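Local coordinates for protein oxidoreductase, Gfo/Idh/MocA family (Pseudomonas syringae pv. tomato, PDB 3DTY) that is probably a nucleotide-binding oxidoreductase of the Gfo/Idh/MocA family, with a Rossmann-type domain that also carries a magnesium ion, at residues 102-116 with 128-142. Residues are numbered along the deposited sequence; the frame is centred on the assembly and turned at random.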
# COMPACT_ATOMS: atom_id res chain seq x y z
N THR A 102 0.81 -39.89 16.99
CA THR A 102 -0.63 -39.61 17.05
C THR A 102 -1.40 -40.91 17.29
O THR A 102 -2.38 -40.93 18.04
CB THR A 102 -1.14 -38.98 15.74
OG1 THR A 102 -0.48 -37.73 15.51
CG2 THR A 102 -2.66 -38.75 15.82
N LYS A 103 -0.96 -42.00 16.66
CA LYS A 103 -1.62 -43.29 16.83
C LYS A 103 -1.52 -43.76 18.28
O LYS A 103 -2.52 -44.14 18.89
CB LYS A 103 -0.97 -44.33 15.91
CG LYS A 103 -1.66 -45.69 15.86
CD LYS A 103 -1.06 -46.54 14.75
CE LYS A 103 -1.61 -47.95 14.76
NZ LYS A 103 -1.16 -48.70 15.96
N ALA A 104 -0.31 -43.73 18.82
CA ALA A 104 -0.07 -44.14 20.20
C ALA A 104 -0.89 -43.29 21.17
O ALA A 104 -1.50 -43.79 22.10
CB ALA A 104 1.43 -44.02 20.53
N ALA A 105 -0.90 -41.98 20.94
CA ALA A 105 -1.66 -41.08 21.79
C ALA A 105 -3.14 -41.42 21.76
O ALA A 105 -3.78 -41.51 22.80
CB ALA A 105 -1.44 -39.64 21.36
N LEU A 106 -3.69 -41.61 20.56
CA LEU A 106 -5.11 -41.95 20.44
C LEU A 106 -5.42 -43.28 21.13
O LEU A 106 -6.40 -43.40 21.88
CB LEU A 106 -5.53 -42.03 18.97
CG LEU A 106 -5.65 -40.73 18.16
CD1 LEU A 106 -5.95 -41.05 16.70
CD2 LEU A 106 -6.76 -39.85 18.76
N GLU A 107 -4.58 -44.28 20.87
CA GLU A 107 -4.77 -45.60 21.47
C GLU A 107 -4.68 -45.48 22.99
O GLU A 107 -5.23 -46.31 23.70
CB GLU A 107 -3.71 -46.57 20.97
CG GLU A 107 -3.67 -46.67 19.46
CD GLU A 107 -2.68 -47.70 18.96
OE1 GLU A 107 -1.52 -47.70 19.43
OE2 GLU A 107 -3.06 -48.51 18.10
N ALA A 108 -3.99 -44.45 23.46
CA ALA A 108 -3.85 -44.22 24.89
C ALA A 108 -4.96 -43.32 25.44
O ALA A 108 -4.89 -42.85 26.57
CB ALA A 108 -2.49 -43.62 25.19
N GLY A 109 -5.99 -43.08 24.62
CA GLY A 109 -7.10 -42.25 25.04
C GLY A 109 -6.79 -40.78 25.22
O GLY A 109 -7.37 -40.10 26.07
N LEU A 110 -5.87 -40.26 24.41
CA LEU A 110 -5.51 -38.86 24.53
C LEU A 110 -5.97 -38.01 23.35
O LEU A 110 -5.89 -38.44 22.20
CB LEU A 110 -3.99 -38.73 24.64
CG LEU A 110 -3.29 -39.47 25.79
CD1 LEU A 110 -1.78 -39.27 25.66
CD2 LEU A 110 -3.79 -38.94 27.14
N HIS A 111 -6.47 -36.81 23.64
CA HIS A 111 -6.86 -35.90 22.57
C HIS A 111 -5.51 -35.43 22.03
O HIS A 111 -4.57 -35.21 22.79
CB HIS A 111 -7.62 -34.67 23.07
CG HIS A 111 -9.01 -34.96 23.54
ND1 HIS A 111 -9.35 -35.00 24.87
CD2 HIS A 111 -10.14 -35.22 22.85
CE1 HIS A 111 -10.64 -35.27 24.98
NE2 HIS A 111 -11.15 -35.40 23.77
N VAL A 112 -5.43 -35.27 20.71
CA VAL A 112 -4.19 -34.85 20.08
C VAL A 112 -4.26 -33.54 19.30
O VAL A 112 -5.29 -33.18 18.72
CB VAL A 112 -3.70 -35.93 19.09
CG1 VAL A 112 -2.36 -35.53 18.47
CG2 VAL A 112 -3.58 -37.26 19.80
N VAL A 113 -3.16 -32.81 19.33
CA VAL A 113 -3.02 -31.58 18.56
C VAL A 113 -1.70 -31.87 17.86
O VAL A 113 -0.66 -31.93 18.50
CB VAL A 113 -2.89 -30.34 19.44
CG1 VAL A 113 -2.52 -29.14 18.57
CG2 VAL A 113 -4.20 -30.07 20.15
N CYS A 114 -1.76 -32.10 16.56
CA CYS A 114 -0.58 -32.44 15.79
C CYS A 114 -0.12 -31.32 14.87
O CYS A 114 -0.92 -30.70 14.17
CB CYS A 114 -0.84 -33.70 14.97
SG CYS A 114 0.65 -34.42 14.20
N GLU A 115 1.18 -31.07 14.89
CA GLU A 115 1.77 -30.05 14.03
C GLU A 115 1.59 -30.63 12.64
O GLU A 115 1.85 -31.82 12.43
CB GLU A 115 3.26 -29.89 14.36
CG GLU A 115 4.02 -28.91 13.46
CD GLU A 115 3.53 -27.48 13.59
OE1 GLU A 115 3.07 -27.10 14.69
OE2 GLU A 115 3.62 -26.71 12.61
N LYS A 116 1.12 -29.84 11.69
CA LYS A 116 0.96 -30.39 10.35
C LYS A 116 2.34 -30.74 9.81
O LYS A 116 3.35 -30.18 10.24
CB LYS A 116 0.22 -29.40 9.43
CG LYS A 116 0.39 -27.93 9.75
CD LYS A 116 1.69 -27.38 9.21
CE LYS A 116 1.68 -27.34 7.69
NZ LYS A 116 2.97 -26.85 7.16
N LEU A 128 -5.73 -42.95 11.35
CA LEU A 128 -5.83 -42.06 12.49
C LEU A 128 -7.28 -41.62 12.68
O LEU A 128 -7.78 -41.53 13.81
CB LEU A 128 -4.91 -40.85 12.29
CG LEU A 128 -3.42 -41.17 12.13
CD1 LEU A 128 -2.62 -39.88 11.95
CD2 LEU A 128 -2.93 -41.91 13.36
N ARG A 129 -7.97 -41.35 11.57
CA ARG A 129 -9.37 -40.95 11.61
C ARG A 129 -10.20 -42.09 12.22
O ARG A 129 -11.09 -41.85 13.04
CB ARG A 129 -9.87 -40.64 10.20
CG ARG A 129 -11.38 -40.44 10.11
CD ARG A 129 -11.84 -40.32 8.66
NE ARG A 129 -11.83 -38.94 8.21
CZ ARG A 129 -11.97 -38.56 6.95
NH1 ARG A 129 -12.10 -39.47 5.99
NH2 ARG A 129 -11.98 -37.27 6.64
N GLU A 130 -9.92 -43.32 11.79
CA GLU A 130 -10.62 -44.49 12.32
C GLU A 130 -10.41 -44.57 13.84
O GLU A 130 -11.37 -44.71 14.61
CB GLU A 130 -10.09 -45.77 11.66
CG GLU A 130 -10.70 -46.11 10.30
CD GLU A 130 -9.80 -47.02 9.45
OE1 GLU A 130 -9.11 -47.90 10.01
OE2 GLU A 130 -9.79 -46.85 8.21
N LEU A 131 -9.16 -44.47 14.27
CA LEU A 131 -8.82 -44.52 15.69
C LEU A 131 -9.44 -43.37 16.47
O LEU A 131 -9.86 -43.53 17.62
CB LEU A 131 -7.31 -44.50 15.88
CG LEU A 131 -6.57 -45.76 15.45
CD1 LEU A 131 -5.08 -45.48 15.44
CD2 LEU A 131 -6.90 -46.92 16.40
N SER A 132 -9.48 -42.20 15.84
CA SER A 132 -10.05 -41.02 16.48
C SER A 132 -11.51 -41.26 16.82
O SER A 132 -11.97 -40.94 17.91
CB SER A 132 -9.92 -39.81 15.56
OG SER A 132 -10.45 -38.66 16.19
N HIS A 133 -12.26 -41.83 15.88
CA HIS A 133 -13.67 -42.09 16.12
C HIS A 133 -13.83 -43.22 17.15
O HIS A 133 -14.67 -43.14 18.03
CB HIS A 133 -14.39 -42.46 14.82
CG HIS A 133 -14.43 -41.34 13.82
ND1 HIS A 133 -14.78 -40.05 14.16
CD2 HIS A 133 -14.19 -41.32 12.49
CE1 HIS A 133 -14.75 -39.29 13.08
NE2 HIS A 133 -14.39 -40.03 12.05
N LYS A 134 -13.00 -44.25 17.03
CA LYS A 134 -13.05 -45.39 17.94
C LYS A 134 -12.81 -45.00 19.39
O LYS A 134 -13.55 -45.41 20.29
CB LYS A 134 -12.01 -46.43 17.53
CG LYS A 134 -11.92 -47.63 18.47
CD LYS A 134 -10.80 -48.57 18.07
CE LYS A 134 -10.76 -49.80 18.96
NZ LYS A 134 -9.62 -50.69 18.60
N HIS A 135 -11.77 -44.20 19.61
CA HIS A 135 -11.41 -43.78 20.95
C HIS A 135 -12.06 -42.47 21.35
O HIS A 135 -11.82 -41.96 22.45
CB HIS A 135 -9.89 -43.68 21.03
CG HIS A 135 -9.20 -45.00 20.89
ND1 HIS A 135 -9.18 -45.93 21.90
CD2 HIS A 135 -8.55 -45.56 19.85
CE1 HIS A 135 -8.54 -47.02 21.49
NE2 HIS A 135 -8.15 -46.81 20.25
N ASN A 136 -12.89 -41.93 20.47
CA ASN A 136 -13.60 -40.68 20.73
C ASN A 136 -12.69 -39.57 21.27
O ASN A 136 -12.97 -38.99 22.32
CB ASN A 136 -14.75 -40.93 21.71
CG ASN A 136 -15.66 -39.73 21.85
OD1 ASN A 136 -16.19 -39.22 20.86
ND2 ASN A 136 -15.86 -39.28 23.08
N ARG A 137 -11.61 -39.29 20.56
CA ARG A 137 -10.65 -38.25 20.94
C ARG A 137 -10.37 -37.41 19.70
O ARG A 137 -10.29 -37.95 18.60
CB ARG A 137 -9.35 -38.88 21.45
CG ARG A 137 -9.47 -39.53 22.81
CD ARG A 137 -9.71 -38.47 23.89
NE ARG A 137 -9.85 -39.06 25.21
CZ ARG A 137 -10.95 -39.67 25.64
NH1 ARG A 137 -12.01 -39.76 24.84
NH2 ARG A 137 -10.98 -40.21 26.85
N ILE A 138 -10.23 -36.10 19.87
CA ILE A 138 -9.99 -35.25 18.71
C ILE A 138 -8.53 -35.27 18.26
O ILE A 138 -7.63 -35.70 19.00
CB ILE A 138 -10.36 -33.76 18.98
CG1 ILE A 138 -9.25 -33.07 19.77
CG2 ILE A 138 -11.67 -33.66 19.75
CD1 ILE A 138 -9.29 -31.54 19.67
N VAL A 139 -8.32 -34.81 17.04
CA VAL A 139 -7.00 -34.70 16.44
C VAL A 139 -6.97 -33.35 15.73
O VAL A 139 -7.38 -33.23 14.58
CB VAL A 139 -6.72 -35.81 15.42
CG1 VAL A 139 -5.37 -35.56 14.75
CG2 VAL A 139 -6.71 -37.18 16.11
N GLY A 140 -6.50 -32.33 16.44
CA GLY A 140 -6.41 -31.02 15.84
C GLY A 140 -5.11 -30.92 15.08
O GLY A 140 -4.12 -31.54 15.47
N VAL A 141 -5.11 -30.17 13.99
CA VAL A 141 -3.92 -29.97 13.17
C VAL A 141 -3.69 -28.46 13.13
O VAL A 141 -4.64 -27.69 12.98
CB VAL A 141 -4.13 -30.50 11.75
CG1 VAL A 141 -2.84 -30.35 10.94
CG2 VAL A 141 -4.56 -31.97 11.80
N THR A 142 -2.43 -28.05 13.25
CA THR A 142 -2.08 -26.64 13.32
C THR A 142 -2.06 -25.74 12.09
O THR A 142 -1.01 -25.23 11.70
CB THR A 142 -0.73 -26.49 14.04
OG1 THR A 142 0.28 -27.25 13.35
CG2 THR A 142 -0.85 -27.00 15.47
O HOH W 1 1.81 -25.13 11.67
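Arg137 has CG anti to its carbonyl carbon (chi1 -72°) and a chain bent at chi2 (-68°), which lays its CD over the centre of the His111 imidazole. The CH-pi geometry is direct: CD of Arg137 stands 3.3 Å from the ring centroid of His111, 7° off the ring normal. Beyond CD, the Arg137 NE donates to Gly109 O at 2.8 Å from above the carbonyl plane, while NH1 turns back to the carbonyl of Asn136, so two backbone oxygens hold the guanidinium. Each accepting residue has positive phi and is the C-prime residue of a Schellman motif, so the arginine ties together the C-terminal ends of both helices.

Leu106 packs between helix 122-134 and strand 139-141, its two methyls divided: CD1 lies 3.8 Å from CB of Leu131, and CD2 lies 3.8 Å from CG2 of Val139. His135 turns one ring face to the Leu106 carbonyl and to CA of Glu107.

The strands pair in parallel, with Val112 N meeting Ile138 O at 2.8 Å and Cys114 N meeting Gly140 O at 2.7 Å. At the far end Thr142 OG1 accepts from Lys116 N at 3.2 Å and gives a weak bond to OE1 of Glu115, which is also bonded to His30; a water links OE2 to Thr142 O.

The strand pairing closes the beta-alpha-beta unit 111-114, 122-134, 139-141, a right-handed crossover as in Rossmann folds, while the Leu106, His135 and Arg137 contacts join its helix and following turn to the preceding helix 98-107 and its end. Strand 139-141 forms the sheet edge within this chain, strand 88-92 flanks 111-114 on its other side, and helix 330-349 packs against His111, Val113 and Ile138.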